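Local atomic coordinates of DegV family protein (Eubacterium eligens, PDB entry 3FDJ), a protein that is of unknown function but belongs to the DegV family, whose characterised members bind fatty acids, so it probably binds a fatty acyl chain. Residues I50-K55 and A266-I271; D242-K245 and G249-D252. One frame throughout, in Å; residues are numbered along the deposited sequence. Where two conformers were deposited one is given.

Interaction 1: residues I50-K55 and A266-I271; sequences ILEKHK and AERGGI
Glu52 and Arg268 form a surface salt bridge between helix 44-52, which follows strand 35-37 of the first sheet, and a type II beta turn, Glu267 to Gly270, that leads from helix 260-266 into strand 271-276 of the second sheet. Glu52 OE1 lies 2.7 Å from Arg268 NH1, approaching the edge of the guanidinium in its plane. The hydrogen bond is weak because it is bent, with an N-H...O angle of 130°. The two side chains meet at about a right angle with their flat ends turned 54° apart, and of the two carboxylate oxygens only OE1 is bonded to the arginine; OE2 sits beside its aliphatic part, 3.4 Å from Arg268 CD. A bend at chi3 (-127°) helps bring the guanidinium round to Glu52. The turn itself is closed by Gly270 N and Glu267 O at 3.0 Å, with Gly269 at positive phi. The stronger partner of Arg268 is Glu232, which pairs with NE; NH1 also pairs with Asp49 of helix 44-52. Glu52 was modelled in two conformers, so its part is less certain. The guanidinium is thus shared among three carboxylates, which probably balance its charge, and the bridges to Asp49 and Glu232 do not depend on which Glu52 conformer is taken.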
# COMPACT_ATOMS: atom_id res chain seq x y z
N ILE A 50 1.19 12.76 -18.10
CA ILE A 50 2.49 12.67 -18.76
C ILE A 50 2.79 11.22 -19.15
O ILE A 50 3.19 10.95 -20.29
CB ILE A 50 3.63 13.24 -17.88
CG1 ILE A 50 3.57 14.76 -17.86
CG2 ILE A 50 4.99 12.81 -18.39
CD1 ILE A 50 4.48 15.39 -16.82
N LEU A 51 2.55 10.30 -18.22
CA LEU A 51 2.83 8.90 -18.47
C LEU A 51 1.95 8.29 -19.55
O LEU A 51 2.44 7.51 -20.35
CB LEU A 51 2.72 8.08 -17.18
CG LEU A 51 3.80 8.42 -16.17
CD1 LEU A 51 3.48 7.84 -14.83
CD2 LEU A 51 5.17 7.98 -16.65
N GLU A 52 0.67 8.64 -19.58
CA GLU A 52 -0.24 8.07 -20.58
C GLU A 52 0.14 8.40 -22.02
O GLU A 52 -0.23 7.67 -22.94
CB GLU A 52 -1.70 8.46 -20.30
CG GLU A 52 -2.46 7.34 -19.59
CD GLU A 52 -3.76 7.81 -18.96
OE1 GLU A 52 -4.16 8.97 -19.18
OE2 GLU A 52 -4.38 7.02 -18.23
N LYS A 53 0.88 9.49 -22.22
CA LYS A 53 1.37 9.85 -23.57
C LYS A 53 2.89 9.78 -23.69
O LYS A 53 3.45 10.18 -24.70
CB LYS A 53 0.82 11.23 -24.01
CG LYS A 53 1.13 12.40 -23.09
CD LYS A 53 0.98 13.76 -23.81
CE LYS A 53 -0.42 14.36 -23.67
NZ LYS A 53 -0.68 14.90 -22.29
N HIS A 54 3.56 9.24 -22.67
CA HIS A 54 5.01 9.07 -22.72
C HIS A 54 5.30 7.73 -23.36
O HIS A 54 4.76 6.71 -22.94
CB HIS A 54 5.59 9.11 -21.31
CG HIS A 54 7.07 8.93 -21.27
ND1 HIS A 54 7.68 7.80 -20.77
CD2 HIS A 54 8.07 9.74 -21.70
CE1 HIS A 54 8.99 7.93 -20.88
NE2 HIS A 54 9.26 9.10 -21.44
N LYS A 55 6.16 7.73 -24.38
CA LYS A 55 6.40 6.51 -25.17
C LYS A 55 7.50 5.60 -24.60
O LYS A 55 7.50 4.40 -24.86
CB LYS A 55 6.69 6.86 -26.64
CG LYS A 55 5.59 6.38 -27.58
CD LYS A 55 5.54 7.13 -28.91
CE LYS A 55 4.83 8.48 -28.80
NZ LYS A 55 4.07 8.83 -30.04
N ALA A 266 -0.85 0.96 -9.90
CA ALA A 266 -2.27 0.57 -10.05
C ALA A 266 -2.92 1.17 -11.29
O ALA A 266 -3.87 0.60 -11.84
CB ALA A 266 -3.07 0.91 -8.80
N GLU A 267 -2.41 2.32 -11.71
CA GLU A 267 -2.83 3.06 -12.91
C GLU A 267 -4.22 3.67 -12.81
O GLU A 267 -4.99 3.37 -11.92
CB GLU A 267 -2.63 2.25 -14.19
CG GLU A 267 -1.16 1.92 -14.39
CD GLU A 267 -0.81 1.46 -15.79
OE1 GLU A 267 -1.24 2.12 -16.77
OE2 GLU A 267 -0.05 0.47 -15.90
N ARG A 268 -4.50 4.58 -13.73
CA ARG A 268 -5.77 5.26 -13.74
C ARG A 268 -6.90 4.24 -13.75
O ARG A 268 -6.88 3.27 -14.52
CB ARG A 268 -5.89 6.16 -14.98
CG ARG A 268 -6.67 7.39 -14.75
CD ARG A 268 -6.31 8.43 -15.82
NE ARG A 268 -5.92 9.70 -15.21
CZ ARG A 268 -5.16 10.63 -15.79
NH1 ARG A 268 -4.65 10.44 -17.00
NH2 ARG A 268 -4.89 11.75 -15.13
N GLY A 269 -7.87 4.47 -12.86
CA GLY A 269 -9.03 3.61 -12.74
C GLY A 269 -8.89 2.58 -11.64
O GLY A 269 -9.86 1.94 -11.23
N GLY A 270 -7.67 2.36 -11.18
CA GLY A 270 -7.39 1.26 -10.28
C GLY A 270 -7.94 1.44 -8.88
O GLY A 270 -8.11 2.58 -8.38
N ILE A 271 -8.26 0.29 -8.26
CA ILE A 271 -8.73 0.21 -6.88
C ILE A 271 -7.84 -0.76 -6.11
O ILE A 271 -7.43 -1.79 -6.66
CB ILE A 271 -10.18 -0.32 -6.83
CG1 ILE A 271 -11.15 0.67 -7.48
CG2 ILE A 271 -10.58 -0.67 -5.40
CD1 ILE A 271 -11.32 1.94 -6.71

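Interaction 2: residues D242-K245 and G249-D252; sequences DMIK and GTTD
Lys245 starts its side chain alongside the carbonyl of Thr250. Its CB is 4.0 Å from Thr250 O, CG comes in to 3.5 Å of that same oxygen, and CD has already backed off to 4.1 Å. From there the chain bends at chi3 (-104°), and the ammonium end is carried away from residues 249-252. The polar bonding here is made by the backbone: Gly249 N donates to Lys245 O at 2.9 Å, a helical i to i+4 bond with an N-H...O angle of 134°, its donor 43° out of the carbonyl plane. A water donates to Thr250 O at 2.8 Å and, over a longer 3.3 Å, to Lys245 O. This is the C-terminal end of helix 234-248, the helix of a beta-alpha-beta crossover between the parallel strands 226-230 and 253-257; Gly249, at positive phi, turns the chain out of the helix. On the buried side Thr250 OG1 rests 3.3 Å from Ile244 CG2, the methyl branch that lies anti to its own backbone N. The hydroxyl is hydrogen-bonded to Tyr221 OH, and Ile244 also packs on Tyr221 and on Leu216 of helix 205-219.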
# COMPACT_ATOMS: atom_id res chain seq x y z
N ASP A 242 -20.11 0.87 -0.38
CA ASP A 242 -21.56 0.70 -0.16
C ASP A 242 -21.95 -0.79 -0.12
O ASP A 242 -22.76 -1.21 0.71
CB ASP A 242 -22.37 1.39 -1.26
CG ASP A 242 -22.50 2.90 -1.06
OD1 ASP A 242 -22.23 3.40 0.06
OD2 ASP A 242 -22.87 3.59 -2.03
N MSE A 243 -21.39 -1.56 -1.06
CA MSE A 243 -21.67 -2.98 -1.14
C MSE A 243 -21.26 -3.67 0.16
O MSE A 243 -22.01 -4.49 0.70
CB MSE A 243 -20.92 -3.60 -2.32
CG MSE A 243 -21.10 -5.09 -2.46
SE MSE A 243 -19.86 -6.20 -1.41
CE MSE A 243 -18.20 -6.03 -2.42
N ILE A 244 -20.06 -3.35 0.66
CA ILE A 244 -19.53 -4.00 1.83
C ILE A 244 -20.31 -3.63 3.10
O ILE A 244 -20.62 -4.49 3.91
CB ILE A 244 -18.02 -3.73 1.97
CG1 ILE A 244 -17.28 -4.48 0.85
CG2 ILE A 244 -17.52 -4.20 3.32
CD1 ILE A 244 -15.83 -4.09 0.68
N LYS A 245 -20.70 -2.36 3.21
CA LYS A 245 -21.54 -1.93 4.33
C LYS A 245 -22.85 -2.69 4.37
O LYS A 245 -23.28 -3.14 5.43
CB LYS A 245 -21.84 -0.43 4.27
CG LYS A 245 -20.65 0.42 4.63
CD LYS A 245 -21.03 1.88 4.79
CE LYS A 245 -20.58 2.70 3.61
NZ LYS A 245 -20.81 4.16 3.90
N GLY A 249 -22.29 -5.20 7.20
CA GLY A 249 -22.59 -4.33 8.34
C GLY A 249 -21.41 -3.51 8.81
O GLY A 249 -21.42 -2.97 9.90
N THR A 250 -20.38 -3.41 7.97
CA THR A 250 -19.17 -2.67 8.30
C THR A 250 -19.48 -1.22 8.65
O THR A 250 -20.26 -0.58 7.97
CB THR A 250 -18.24 -2.67 7.10
OG1 THR A 250 -18.15 -4.00 6.58
CG2 THR A 250 -16.85 -2.11 7.46
N THR A 251 -18.87 -0.73 9.72
CA THR A 251 -18.95 0.69 10.08
C THR A 251 -17.59 1.39 9.98
O THR A 251 -17.55 2.62 9.86
CB THR A 251 -19.51 0.89 11.48
OG1 THR A 251 -18.71 0.17 12.42
CG2 THR A 251 -20.98 0.42 11.56
N ASP A 252 -16.49 0.64 10.03
CA ASP A 252 -15.16 1.26 10.00
C ASP A 252 -14.56 1.17 8.59
O ASP A 252 -13.79 0.27 8.28
CB ASP A 252 -14.24 0.61 11.03
CG ASP A 252 -12.94 1.37 11.21
OD1 ASP A 252 -12.68 2.36 10.47
OD2 ASP A 252 -12.17 0.99 12.10
O HOH W 1 -23.01 -0.82 7.72

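How the interactions relate
From the N terminus, the chain lays down strands 5-9, 21-30 and 35-37 of the first sheet, then helix 44-52, where interaction 1 begins. It next runs through 210 residues, finishing that sheet and making most of the second, before 266-271 returns to close this long loop and tie the two sheet-bearing halves together. Within that excursion, 242-245 and 249-252 close a short local loop of three intervening residues. Both segments of interaction 2 thus fall, in sequence, between those of interaction 1; in space the nearest atoms are about 9 Å apart. Helix 234-248 is common ground: its C-terminal end holds interaction 2, and Ile271, at the end of 266-271, packs on Leu236, Ala237 and Ile240.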